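GDSL-like Lipase (Parabacteroides distasonis, PDB 3P94) is a GDSL-like serine hydrolase of the SGNH hydrolase clan that probably cleaves ester bonds in lipid substrates, perhaps as a lysophospholipase. Local coordinates at residues A[10-15]-A[63-68]; A[45-50]-A[194-199]; A[82-87]-A[123-128]; A[105-110]-A[117-122]. All blocks are in the same frame, centred on the assembly; numbering follows the deposited sequence.

Contact 1 of 4, residues A[10-15]-A[63-68]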
loop_
_atom_site.group_PDB
_atom_site.type_symbol
_atom_site.label_atom_id
_atom_site.label_comp_id
_atom_site.label_asym_id
_atom_site.label_seq_id
_atom_site.Cartn_x
_atom_site.Cartn_y
_atom_site.Cartn_z
ATOM N N GLY A 10 2.458 -14.386 11.032
ATOM C CA GLY A 10 3.345 -14.328 12.191
ATOM C C GLY A 10 4.020 -12.989 12.422
ATOM O O GLY A 10 4.442 -12.709 13.541
ATOM N N ARG A 11 4.123 -12.140 11.382
ATOM C CA ARG A 11 4.766 -10.830 11.516
ATOM C C ARG A 11 4.029 -9.923 12.526
ATOM O O ARG A 11 4.685 -9.327 13.393
ATOM C CB ARG A 11 4.893 -10.133 10.152
ATOM C CG ARG A 11 5.369 -8.654 10.203
ATOM C CD ARG A 11 6.858 -8.465 10.510
ATOM N NE ARG A 11 7.182 -7.049 10.682
ATOM C CZ ARG A 11 7.501 -6.227 9.687
ATOM N NH1 ARG A 11 7.585 -6.681 8.442
ATOM N NH2 ARG A 11 7.762 -4.951 9.932
ATOM N N TYR A 12 2.690 -9.825 12.432
ATOM C CA TYR A 12 1.944 -8.939 13.337
ATOM C C TYR A 12 0.943 -9.642 14.259
ATOM O O TYR A 12 0.211 -8.948 14.972
ATOM C CB TYR A 12 1.196 -7.888 12.523
ATOM C CG TYR A 12 2.112 -6.907 11.821
ATOM C CD1 TYR A 12 2.873 -5.993 12.547
ATOM C CD2 TYR A 12 2.153 -6.836 10.434
ATOM C CE1 TYR A 12 3.682 -5.060 11.910
ATOM C CE2 TYR A 12 2.945 -5.895 9.784
ATOM C CZ TYR A 12 3.721 -5.021 10.526
ATOM O OH TYR A 12 4.500 -4.095 9.896
ATOM N N ALA A 13 0.908 -10.993 14.272
ATOM C CA ALA A 13 -0.032 -11.747 15.117
ATOM C C ALA A 13 0.022 -11.280 16.595
ATOM O O ALA A 13 -1.020 -11.031 17.193
ATOM C CB ALA A 13 0.262 -13.237 15.029
ATOM N N GLU A 14 1.238 -11.102 17.148
ATOM C CA GLU A 14 1.447 -10.674 18.530
ATOM C C GLU A 14 1.099 -9.204 18.725
ATOM O O GLU A 14 0.410 -8.871 19.695
ATOM C CB GLU A 14 2.891 -10.964 18.986
ATOM C CG GLU A 14 3.155 -12.436 19.254
ATOM C CD GLU A 14 2.243 -13.101 20.271
ATOM O OE1 GLU A 14 1.970 -12.496 21.332
ATOM O OE2 GLU A 14 1.793 -14.236 19.995
ATOM N N ALA A 15 1.560 -8.332 17.811
ATOM C CA ALA A 15 1.292 -6.894 17.837
ATOM C C ALA A 15 -0.216 -6.594 17.834
ATOM O O ALA A 15 -0.648 -5.684 18.539
ATOM C CB ALA A 15 1.953 -6.225 16.656
ATOM N N LEU A 63 -4.332 -9.843 0.448
ATOM C CA LEU A 63 -5.743 -10.257 0.459
ATOM C C LEU A 63 -5.962 -11.372 1.513
ATOM O O LEU A 63 -6.966 -11.353 2.229
ATOM C CB LEU A 63 -6.193 -10.728 -0.946
ATOM C CG LEU A 63 -7.619 -11.308 -1.069
ATOM C CD1 LEU A 63 -8.690 -10.302 -0.603
ATOM C CD2 LEU A 63 -7.910 -11.753 -2.489
ATOM N N VAL A 64 -5.006 -12.304 1.634
ATOM C CA VAL A 64 -5.081 -13.407 2.601
ATOM C C VAL A 64 -4.833 -12.880 4.053
ATOM O O VAL A 64 -5.544 -13.272 4.976
ATOM C CB VAL A 64 -4.118 -14.556 2.204
ATOM C CG1 VAL A 64 -3.946 -15.576 3.335
ATOM C CG2 VAL A 64 -4.621 -15.249 0.941
ATOM N N ARG A 65 -3.873 -11.973 4.231
ATOM C CA ARG A 65 -3.514 -11.361 5.523
ATOM C C ARG A 65 -4.556 -10.316 6.002
ATOM O O ARG A 65 -4.586 -9.971 7.187
ATOM C CB ARG A 65 -2.142 -10.679 5.346
ATOM C CG ARG A 65 -1.521 -10.175 6.615
ATOM C CD ARG A 65 -0.059 -9.892 6.452
ATOM N NE ARG A 65 0.283 -8.879 5.438
ATOM C CZ ARG A 65 0.370 -7.570 5.664
ATOM N NH1 ARG A 65 0.004 -7.065 6.834
ATOM N NH2 ARG A 65 0.808 -6.756 4.717
ATOM N N PHE A 66 -5.389 -9.802 5.071
ATOM C CA PHE A 66 -6.381 -8.744 5.275
ATOM C C PHE A 66 -7.290 -8.958 6.480
ATOM O O PHE A 66 -7.569 -8.001 7.198
ATOM C CB PHE A 66 -7.249 -8.563 4.013
ATOM C CG PHE A 66 -7.822 -7.177 3.849
ATOM C CD1 PHE A 66 -7.021 -6.120 3.414
ATOM C CD2 PHE A 66 -9.164 -6.930 4.100
ATOM C CE1 PHE A 66 -7.548 -4.836 3.263
ATOM C CE2 PHE A 66 -9.692 -5.644 3.942
ATOM C CZ PHE A 66 -8.880 -4.609 3.521
ATOM N N ARG A 67 -7.774 -10.191 6.693
ATOM C CA ARG A 67 -8.680 -10.486 7.807
ATOM C C ARG A 67 -7.996 -10.239 9.189
ATOM O O ARG A 67 -8.591 -9.586 10.037
ATOM C CB ARG A 67 -9.224 -11.916 7.691
ATOM C CG ARG A 67 -10.153 -12.340 8.826
ATOM C CD ARG A 67 -11.128 -13.431 8.390
ATOM N NE ARG A 67 -11.903 -13.022 7.218
ATOM C CZ ARG A 67 -12.977 -12.237 7.255
ATOM N NH1 ARG A 67 -13.464 -11.819 8.417
ATOM N NH2 ARG A 67 -13.580 -11.875 6.127
ATOM N N GLN A 68 -6.760 -10.732 9.390
ATOM C CA GLN A 68 -6.032 -10.596 10.658
ATOM C C GLN A 68 -5.516 -9.174 10.894
ATOM O O GLN A 68 -5.646 -8.646 11.995
ATOM C CB GLN A 68 -4.848 -11.587 10.705
ATOM C CG GLN A 68 -4.019 -11.499 12.007
ATOM C CD GLN A 68 -2.724 -12.259 11.976
ATOM O OE1 GLN A 68 -2.671 -13.432 12.354
ATOM N NE2 GLN A 68 -1.643 -11.585 11.579
#
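A light, mixed polar and apolar contact with no direct hydrogen bond lays Tyr12 and Ala13, in the N-terminal part of the chain just ahead of the first sheet strand, against Arg65 and Gln68 of helix 59-71. Tyr12 meets Arg65 slantwise: ring atom CD2 lies 4.2 Å from NH1 of Arg65, and the ring and guanidinium planes are 38° apart, so neither group lies flat on the other. A bend in the arginine chain at chi3 (60°) turns the guanidinium aside, where NH1 is held by the carboxylate of Asp69 and the carbonyl of Arg52 and NE bonds to Gln57. The tyrosine is fixed at its far end by a bond from OH to the carbonyl of Gly53, and CG of Arg11 sits 3.6 Å above one face of its ring, toward the rim. Gln68 was modelled in two conformations; in the one described here its extended chain brings OE1 to 4.0 Å from CB of Ala13. Its NE2, 3.8 Å from N of Ala13, bonds to the carbonyl of Phe9. The tyrosine hydroxyl, the arginine NE and NH1 and the glutamine NE2 thus all find partners outside the two segments: carbonyls of Phe9 and of strand 49-53, Gln57 and Asp69. What passes directly between the segments is van der Waals contact.

Contact 2 of 4, residues A[45-50]-A[194-199]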
loop_
_atom_site.group_PDB
_atom_site.type_symbol
_atom_site.label_atom_id
_atom_site.label_comp_id
_atom_site.label_asym_id
_atom_site.label_seq_id
_atom_site.Cartn_x
_atom_site.Cartn_y
_atom_site.Cartn_z
ATOM N N ILE A 45 2.429 6.540 15.289
ATOM C CA ILE A 45 2.069 6.772 16.689
ATOM C C ILE A 45 1.467 8.180 16.907
ATOM O O ILE A 45 0.455 8.275 17.590
ATOM C CB ILE A 45 3.304 6.494 17.609
ATOM C CG1 ILE A 45 3.543 4.981 17.820
ATOM C CG2 ILE A 45 3.255 7.243 18.907
ATOM C CD1 ILE A 45 5.091 4.585 17.915
ATOM N N ARG A 46 2.060 9.255 16.338
ATOM C CA ARG A 46 1.551 10.628 16.557
ATOM C C ARG A 46 0.181 10.879 15.908
ATOM O O ARG A 46 -0.540 11.784 16.321
ATOM C CB ARG A 46 2.559 11.696 16.105
ATOM C CG ARG A 46 2.801 11.808 14.590
ATOM C CD ARG A 46 4.003 12.700 14.332
ATOM N NE ARG A 46 4.251 12.895 12.903
ATOM C CZ ARG A 46 5.341 12.482 12.269
ATOM N NH1 ARG A 46 6.303 11.846 12.930
ATOM N NH2 ARG A 46 5.481 12.703 10.970
ATOM N N ASN A 47 -0.196 10.053 14.928
ATOM C CA ASN A 47 -1.478 10.189 14.250
ATOM C C ASN A 47 -2.478 9.098 14.648
ATOM O O ASN A 47 -3.610 9.102 14.155
ATOM C CB ASN A 47 -1.239 10.142 12.760
ATOM C CG ASN A 47 -0.589 11.370 12.213
ATOM O OD1 ASN A 47 -1.176 12.451 12.214
ATOM N ND2 ASN A 47 0.626 11.224 11.703
ATOM N N ASN A 48 -2.067 8.170 15.534
ATOM C CA ASN A 48 -2.849 7.018 15.976
ATOM C C ASN A 48 -3.190 6.140 14.756
ATOM O O ASN A 48 -4.337 5.771 14.537
ATOM C CB ASN A 48 -4.106 7.428 16.788
ATOM C CG ASN A 48 -4.849 6.275 17.442
ATOM O OD1 ASN A 48 -4.274 5.225 17.775
ATOM N ND2 ASN A 48 -6.158 6.445 17.619
ATOM N N PHE A 49 -2.171 5.842 13.942
ATOM C CA PHE A 49 -2.285 4.954 12.787
ATOM C C PHE A 49 -1.649 3.612 13.133
ATOM O O PHE A 49 -0.700 3.569 13.922
ATOM C CB PHE A 49 -1.618 5.556 11.528
ATOM C CG PHE A 49 -2.159 6.866 10.994
ATOM C CD1 PHE A 49 -3.474 7.253 11.244
ATOM C CD2 PHE A 49 -1.373 7.685 10.190
ATOM C CE1 PHE A 49 -3.978 8.451 10.726
ATOM C CE2 PHE A 49 -1.883 8.878 9.662
ATOM C CZ PHE A 49 -3.179 9.256 9.941
ATOM N N VAL A 50 -2.166 2.529 12.547
ATOM C CA VAL A 50 -1.642 1.183 12.773
ATOM C C VAL A 50 -0.855 0.793 11.522
ATOM O O VAL A 50 -1.424 0.748 10.436
ATOM C CB VAL A 50 -2.758 0.161 13.125
ATOM C CG1 VAL A 50 -2.196 -1.248 13.257
ATOM C CG2 VAL A 50 -3.485 0.558 14.400
ATOM N N ILE A 194 0.094 14.489 1.701
ATOM C CA ILE A 194 -1.015 14.080 0.833
ATOM C C ILE A 194 -1.974 13.100 1.551
ATOM O O ILE A 194 -3.190 13.286 1.483
ATOM C CB ILE A 194 -0.459 13.469 -0.488
ATOM C CG1 ILE A 194 0.364 14.520 -1.270
ATOM C CG2 ILE A 194 -1.596 12.900 -1.371
ATOM C CD1 ILE A 194 1.277 13.940 -2.286
ATOM N N VAL A 195 -1.434 12.066 2.224
ATOM C CA VAL A 195 -2.273 11.060 2.885
ATOM C C VAL A 195 -2.980 11.649 4.118
ATOM O O VAL A 195 -4.119 11.270 4.378
ATOM C CB VAL A 195 -1.505 9.741 3.196
ATOM C CG1 VAL A 195 -0.573 9.861 4.412
ATOM C CG2 VAL A 195 -2.461 8.565 3.347
ATOM N N LEU A 196 -2.337 12.586 4.852
ATOM C CA LEU A 196 -2.982 13.197 6.018
ATOM C C LEU A 196 -4.205 14.012 5.592
ATOM O O LEU A 196 -5.230 13.953 6.262
ATOM C CB LEU A 196 -2.023 14.076 6.829
ATOM C CG LEU A 196 -1.015 13.351 7.743
ATOM C CD1 LEU A 196 -0.073 14.347 8.364
ATOM C CD2 LEU A 196 -1.712 12.526 8.828
ATOM N N GLU A 197 -4.100 14.738 4.468
ATOM C CA GLU A 197 -5.191 15.551 3.912
ATOM C C GLU A 197 -6.343 14.630 3.460
ATOM O O GLU A 197 -7.497 14.936 3.732
ATOM C CB GLU A 197 -4.666 16.400 2.742
ATOM C CG GLU A 197 -5.496 17.631 2.424
ATOM C CD GLU A 197 -4.868 18.598 1.435
ATOM O OE1 GLU A 197 -3.619 18.688 1.388
ATOM O OE2 GLU A 197 -5.632 19.292 0.725
ATOM N N ALA A 198 -6.017 13.491 2.817
ATOM C CA ALA A 198 -7.011 12.509 2.367
ATOM C C ALA A 198 -7.736 11.846 3.553
ATOM O O ALA A 198 -8.957 11.727 3.518
ATOM C CB ALA A 198 -6.348 11.452 1.509
ATOM N N ILE A 199 -6.991 11.448 4.607
ATOM C CA ILE A 199 -7.565 10.817 5.807
ATOM C C ILE A 199 -8.497 11.799 6.535
ATOM O O ILE A 199 -9.609 11.408 6.897
ATOM C CB ILE A 199 -6.454 10.255 6.748
ATOM C CG1 ILE A 199 -5.811 8.985 6.136
ATOM C CG2 ILE A 199 -6.976 9.963 8.169
ATOM C CD1 ILE A 199 -4.399 8.645 6.667
#
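Phe49 sets the far end of its ring, CE2 and CZ, against two aliphatic tips of helix 185-202. CD2 of Leu196 comes in at the ring edge, near its plane, 3.7 Å from CE2. The side chain of Ile199 runs head-on toward that of Phe49, and its CD1 meets the ring on a slant, 3.5 Å from CZ. The leucine carries out this reach with CG set beside its backbone N (chi1 -77°), which brings its end nearer to Phe49 than its CB alone would suggest. The same CD2 also lies 3.4 Å from OD1 of Asn47, a van der Waals touch of a methyl on the amide oxygen; ND2 of this amide bonds to the carbonyl of Phe43. Asn47 in turn lays CB over the centre of the phenylalanine ring, 3.3 Å above its plane. That overlap follows from the chain path: Asn48, with positive phi, closes helix 43-47 in a Schellman motif, after which the chain turns directly into strand 49-53. Replacing Phe49 with alanine would probably leave the methyls of Leu196 and Ile199 without their aromatic partner and open a gap beneath CB of Asn47. Phe27 of the neighbouring strand also meets this ring, and Ile199 touches Phe27 as well. The C-terminal helix thereby packs against an outermost strand of the parallel sheet, as expected of the flavodoxin-like alpha/beta/alpha sandwich.

Contact 3 of 4, residues A[82-87]-A[123-128]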
loop_
_atom_site.group_PDB
_atom_site.type_symbol
_atom_site.label_atom_id
_atom_site.label_comp_id
_atom_site.label_asym_id
_atom_site.label_seq_id
_atom_site.Cartn_x
_atom_site.Cartn_y
_atom_site.Cartn_z
ATOM N N ALA A 82 -0.469 -0.874 -2.596
ATOM C CA ALA A 82 -0.054 -2.209 -3.016
ATOM C C ALA A 82 -0.089 -2.385 -4.531
ATOM O O ALA A 82 -0.823 -1.686 -5.219
ATOM C CB ALA A 82 -0.983 -3.237 -2.375
ATOM N N GLY A 83 0.685 -3.351 -5.016
ATOM C CA GLY A 83 0.730 -3.688 -6.433
ATOM C C GLY A 83 2.101 -3.675 -7.076
ATOM O O GLY A 83 2.296 -4.369 -8.079
ATOM N N ILE A 84 3.060 -2.887 -6.533
ATOM C CA ILE A 84 4.391 -2.805 -7.141
ATOM C C ILE A 84 5.120 -4.164 -7.112
ATOM O O ILE A 84 5.788 -4.503 -8.090
ATOM C CB ILE A 84 5.279 -1.653 -6.570
ATOM C CG1 ILE A 84 6.453 -1.332 -7.516
ATOM C CG2 ILE A 84 5.818 -1.951 -5.164
ATOM C CD1 ILE A 84 6.091 -0.843 -8.907
ATOM N N ASN A 85 4.980 -4.946 -6.027
ATOM C CA ASN A 85 5.677 -6.240 -5.964
ATOM C C ASN A 85 5.003 -7.276 -6.880
ATOM O O ASN A 85 5.674 -8.193 -7.335
ATOM C CB ASN A 85 5.817 -6.733 -4.540
ATOM C CG ASN A 85 6.733 -5.835 -3.737
ATOM O OD1 ASN A 85 7.815 -5.423 -4.174
ATOM N ND2 ASN A 85 6.313 -5.490 -2.558
ATOM N N ASP A 86 3.713 -7.076 -7.216
ATOM C CA ASP A 86 3.014 -7.912 -8.206
ATOM C C ASP A 86 3.594 -7.637 -9.597
ATOM O O ASP A 86 3.771 -8.563 -10.384
ATOM C CB ASP A 86 1.514 -7.594 -8.230
ATOM C CG ASP A 86 0.764 -7.870 -6.956
ATOM O OD1 ASP A 86 0.956 -7.108 -5.978
ATOM O OD2 ASP A 86 -0.038 -8.837 -6.938
ATOM N N ILE A 87 3.892 -6.349 -9.888
ATOM C CA ILE A 87 4.493 -5.907 -11.164
ATOM C C ILE A 87 5.927 -6.481 -11.250
ATOM O O ILE A 87 6.364 -6.890 -12.328
ATOM C CB ILE A 87 4.424 -4.345 -11.318
ATOM C CG1 ILE A 87 2.942 -3.884 -11.422
ATOM C CG2 ILE A 87 5.225 -3.848 -12.553
ATOM C CD1 ILE A 87 2.678 -2.354 -11.335
ATOM N N LEU A 123 3.394 3.944 -6.449
ATOM C CA LEU A 123 4.448 4.932 -6.658
ATOM C C LEU A 123 5.129 4.755 -8.032
ATOM O O LEU A 123 5.177 3.635 -8.563
ATOM C CB LEU A 123 5.491 4.857 -5.536
ATOM C CG LEU A 123 5.359 5.860 -4.384
ATOM C CD1 LEU A 123 3.998 5.783 -3.707
ATOM C CD2 LEU A 123 6.449 5.653 -3.351
ATOM N N PRO A 124 5.671 5.854 -8.613
ATOM C CA PRO A 124 6.424 5.715 -9.871
ATOM C C PRO A 124 7.631 4.791 -9.677
ATOM O O PRO A 124 8.207 4.741 -8.589
ATOM C CB PRO A 124 6.880 7.146 -10.178
ATOM C CG PRO A 124 6.073 8.025 -9.317
ATOM C CD PRO A 124 5.717 7.244 -8.110
ATOM N N ALA A 125 7.954 4.005 -10.702
ATOM C CA ALA A 125 9.108 3.111 -10.723
ATOM C C ALA A 125 9.526 2.916 -12.160
ATOM O O ALA A 125 8.715 2.494 -12.983
ATOM C CB ALA A 125 8.800 1.777 -10.062
ATOM N N TYR A 126 10.779 3.242 -12.465
ATOM C CA TYR A 126 11.318 3.098 -13.817
ATOM C C TYR A 126 11.977 1.729 -14.005
ATOM O O TYR A 126 11.983 1.200 -15.118
ATOM C CB TYR A 126 12.325 4.223 -14.105
ATOM C CG TYR A 126 12.907 4.179 -15.500
ATOM C CD1 TYR A 126 12.143 4.541 -16.607
ATOM C CD2 TYR A 126 14.235 3.816 -15.712
ATOM C CE1 TYR A 126 12.680 4.522 -17.891
ATOM C CE2 TYR A 126 14.783 3.796 -16.989
ATOM C CZ TYR A 126 14.002 4.150 -18.077
ATOM O OH TYR A 126 14.531 4.127 -19.341
ATOM N N ASP A 127 12.551 1.168 -12.921
ATOM C CA ASP A 127 13.241 -0.127 -12.951
ATOM C C ASP A 127 13.378 -0.712 -11.549
ATOM O O ASP A 127 13.429 0.035 -10.561
ATOM C CB ASP A 127 14.638 0.046 -13.590
ATOM C CG ASP A 127 15.360 -1.251 -13.901
ATOM O OD1 ASP A 127 14.779 -2.092 -14.618
ATOM O OD2 ASP A 127 16.511 -1.424 -13.426
ATOM N N PHE A 128 13.424 -2.047 -11.466
ATOM C CA PHE A 128 13.622 -2.768 -10.212
ATOM C C PHE A 128 15.063 -3.246 -10.164
ATOM O O PHE A 128 15.413 -4.144 -10.926
ATOM C CB PHE A 128 12.653 -3.953 -10.084
ATOM C CG PHE A 128 11.197 -3.632 -10.220
ATOM C CD1 PHE A 128 10.590 -2.742 -9.357
ATOM C CD2 PHE A 128 10.416 -4.281 -11.165
ATOM C CE1 PHE A 128 9.242 -2.465 -9.469
ATOM C CE2 PHE A 128 9.064 -4.016 -11.272
ATOM C CZ PHE A 128 8.479 -3.121 -10.409
#
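With CG1 of Ile84 turned opposite the backbone N (chi1 -162°) and the ring of Phe128 swung to the side of its own N (chi1 -55°), the two side chains slide past each other in opposite directions. CG1 and CD1 of Ile84 run along the rim of the phenylalanine: CG1 lies 3.6 Å from CE1, and CD1 stands in the ring plane 3.6 Å from CZ. Ile87, one helical turn on, adds CG2 to the same rim, 4.0 Å from CZ, its side chain crossing that of Phe128 at about a right angle. Ring edge, not ring face, therefore meets the short helix 84-87. On the loop side, CB of Ala125 touches CD1 of Ile84 at 3.9 Å, so the isoleucine tip is gripped by two residues of 123-128. Trp130 and Pro136 also pack on Phe128, and Val140 of helix 137-153 touches both isoleucines. A serine in place of Phe128 would probably open a gap beside Ile84 and Ile87 and set this part of the loop free to shift. Gly83 occupies the N-cap position, with backbone angles that call for glycine, its O accepting from N of Ile87 at 3.1 Å. The sequence Gly83-Ile84-Asn85-Asp86 is consistent with block III (Gly-X-Asn-Asp) of SGNH hydrolases, whose asparagine, by family analogy Asn85, probably contributes to the oxyanion hole; the apolar contact lies on the isoleucine between the glycine and the asparagine of that block.

Contact 4 of 4, residues A[105-110]-A[117-122]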
loop_
_atom_site.group_PDB
_atom_site.type_symbol
_atom_site.label_atom_id
_atom_site.label_comp_id
_atom_site.label_asym_id
_atom_site.label_seq_id
_atom_site.Cartn_x
_atom_site.Cartn_y
_atom_site.Cartn_z
ATOM N N SER A 105 -11.152 -7.121 -4.336
ATOM C CA SER A 105 -11.586 -8.062 -3.298
ATOM C C SER A 105 -11.285 -7.498 -1.900
ATOM O O SER A 105 -12.135 -7.619 -1.025
ATOM C CB SER A 105 -10.935 -9.418 -3.499
ATOM O OG SER A 105 -11.584 -10.083 -4.567
HETATM N N MSE A 106 -10.114 -6.826 -1.701
HETATM C CA MSE A 106 -9.802 -6.162 -0.415
HETATM C C MSE A 106 -10.828 -5.048 -0.134
HETATM O O MSE A 106 -11.343 -4.962 0.988
HETATM C CB MSE A 106 -8.383 -5.583 -0.394
HETATM C CG MSE A 106 -7.283 -6.651 -0.324
HETATM SE SE MSE A 106 -5.529 -5.802 -0.066
HETATM C CE MSE A 106 -4.763 -6.245 -1.787
ATOM N N ALA A 107 -11.159 -4.228 -1.157
ATOM C CA ALA A 107 -12.136 -3.139 -1.030
ATOM C C ALA A 107 -13.507 -3.683 -0.640
ATOM O O ALA A 107 -14.151 -3.128 0.250
ATOM C CB ALA A 107 -12.228 -2.343 -2.337
ATOM N N GLU A 108 -13.934 -4.789 -1.271
ATOM C CA GLU A 108 -15.239 -5.400 -1.003
ATOM C C GLU A 108 -15.289 -6.025 0.399
ATOM O O GLU A 108 -16.325 -5.923 1.062
ATOM C CB GLU A 108 -15.594 -6.422 -2.085
ATOM C CG GLU A 108 -15.928 -5.763 -3.420
ATOM C CD GLU A 108 -16.465 -6.655 -4.525
ATOM O OE1 GLU A 108 -16.427 -7.898 -4.383
ATOM O OE2 GLU A 108 -16.940 -6.098 -5.538
ATOM N N LEU A 109 -14.182 -6.632 0.866
ATOM C CA LEU A 109 -14.111 -7.200 2.222
ATOM C C LEU A 109 -14.178 -6.091 3.268
ATOM O O LEU A 109 -14.860 -6.251 4.282
ATOM C CB LEU A 109 -12.827 -8.042 2.426
ATOM C CG LEU A 109 -12.804 -9.423 1.783
ATOM C CD1 LEU A 109 -11.429 -10.045 1.930
ATOM C CD2 LEU A 109 -13.874 -10.361 2.379
ATOM N N ALA A 110 -13.486 -4.959 3.013
ATOM C CA ALA A 110 -13.500 -3.808 3.909
ATOM C C ALA A 110 -14.905 -3.206 3.988
ATOM O O ALA A 110 -15.373 -2.939 5.097
ATOM C CB ALA A 110 -12.503 -2.757 3.434
ATOM N N VAL A 117 -12.401 2.517 2.583
ATOM C CA VAL A 117 -11.156 2.239 1.854
ATOM C C VAL A 117 -10.577 3.523 1.266
ATOM O O VAL A 117 -11.249 4.243 0.522
ATOM C CB VAL A 117 -11.325 1.167 0.747
ATOM C CG1 VAL A 117 -10.029 0.978 -0.046
ATOM C CG2 VAL A 117 -11.776 -0.159 1.345
ATOM N N ILE A 118 -9.293 3.750 1.553
ATOM C CA ILE A 118 -8.516 4.837 0.986
ATOM C C ILE A 118 -7.458 4.174 0.102
ATOM O O ILE A 118 -6.544 3.533 0.610
ATOM C CB ILE A 118 -7.921 5.773 2.072
ATOM C CG1 ILE A 118 -9.049 6.528 2.821
ATOM C CG2 ILE A 118 -6.924 6.747 1.447
ATOM C CD1 ILE A 118 -8.646 7.113 4.176
ATOM N N PHE A 119 -7.627 4.273 -1.221
ATOM C CA PHE A 119 -6.686 3.687 -2.166
ATOM C C PHE A 119 -5.584 4.671 -2.504
ATOM O O PHE A 119 -5.859 5.854 -2.719
ATOM C CB PHE A 119 -7.401 3.252 -3.463
ATOM C CG PHE A 119 -7.927 1.836 -3.466
ATOM C CD1 PHE A 119 -7.067 0.757 -3.301
ATOM C CD2 PHE A 119 -9.273 1.578 -3.700
ATOM C CE1 PHE A 119 -7.557 -0.555 -3.302
ATOM C CE2 PHE A 119 -9.758 0.263 -3.714
ATOM C CZ PHE A 119 -8.897 -0.792 -3.513
ATOM N N CYS A 120 -4.334 4.175 -2.574
ATOM C CA CYS A 120 -3.172 4.979 -2.943
ATOM C C CYS A 120 -2.672 4.579 -4.305
ATOM O O CYS A 120 -2.574 3.390 -4.605
ATOM C CB CYS A 120 -2.056 4.838 -1.911
ATOM S SG CYS A 120 -2.523 5.336 -0.237
ATOM N N SER A 121 -2.250 5.578 -5.090
ATOM C CA SER A 121 -1.599 5.363 -6.376
ATOM C C SER A 121 -0.323 4.601 -6.136
ATOM O O SER A 121 0.423 4.961 -5.220
ATOM C CB SER A 121 -1.250 6.710 -7.007
ATOM O OG SER A 121 -0.251 7.366 -6.240
ATOM N N VAL A 122 -0.047 3.578 -6.951
ATOM C CA VAL A 122 1.226 2.862 -6.880
ATOM C C VAL A 122 2.292 3.916 -7.218
ATOM O O VAL A 122 2.072 4.747 -8.111
ATOM C CB VAL A 122 1.252 1.620 -7.818
ATOM C CG1 VAL A 122 2.621 0.941 -7.810
ATOM C CG2 VAL A 122 0.164 0.618 -7.430
#
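Val117 points from strand 116-120 at helix 96-112, and Phe119 brings the end of its ring there, to meet Ala107 and Ala110; this helix precedes the strand in the beta-alpha-beta crossover from strand 75-81. The helix and strand segments run nearly antiparallel, at 161°, with axes 9.5 Å apart, and small residues on the helix let the larger strand side chains come close. Ala107 sits over both: its CA touches CG2 of Val117 at 3.8 Å, while its CB meets CE2 of Phe119, also at 3.8 Å. The methyl approaches the phenylalanine ring obliquely, with CZ almost as near as CE2. Val117 also lies against that ring, CG1 standing 3.7 Å above one face and offset toward the rim. The valine thus works with both branches, CG1 toward Phe119 and CG2 toward the helix. Its first torsion explains the split: CG1 lies opposite the backbone N (chi1 176°), which leaves CG2 opposite the carbonyl carbon and aimed at the alanines. Phe119 continues the same apolar layer to Ile147 and Tyr150 of helix 137-153, and Tyr150 reaches Ala107 as well. Strand 75-81, bonded to this one through Ile118 and Cys120, offers Val78 and Ile80 to Val117. The packing is tightest where CB of Ala110 and CG2 of Val117 stand only 3.4 Å apart, closer than usual for two carbons.

How the contacts relate
The contacts gather round one parallel sheet. Contacts 1 and 4 touch, their centres about 17 Å apart: Leu63 and Phe66 of helix 59-71 pack on helix 96-112. Contact 2 lies across the sheet from contact 4, about 16 Å between centres, and meets it where CG1 of Ile199 is 3.9 Å from CD1 of Ile118. Segment 123-128 of contact 3 continues directly from 117-122, and Val122 packs on Ala82 and Ile84. Along the chain, contacts 1 and 2 interleave, while contact 4 falls between the segments of contact 3 and both fall between those of contact 2. The C-terminal helix thus returns to an early strand, closing the longest chain loop these contacts span.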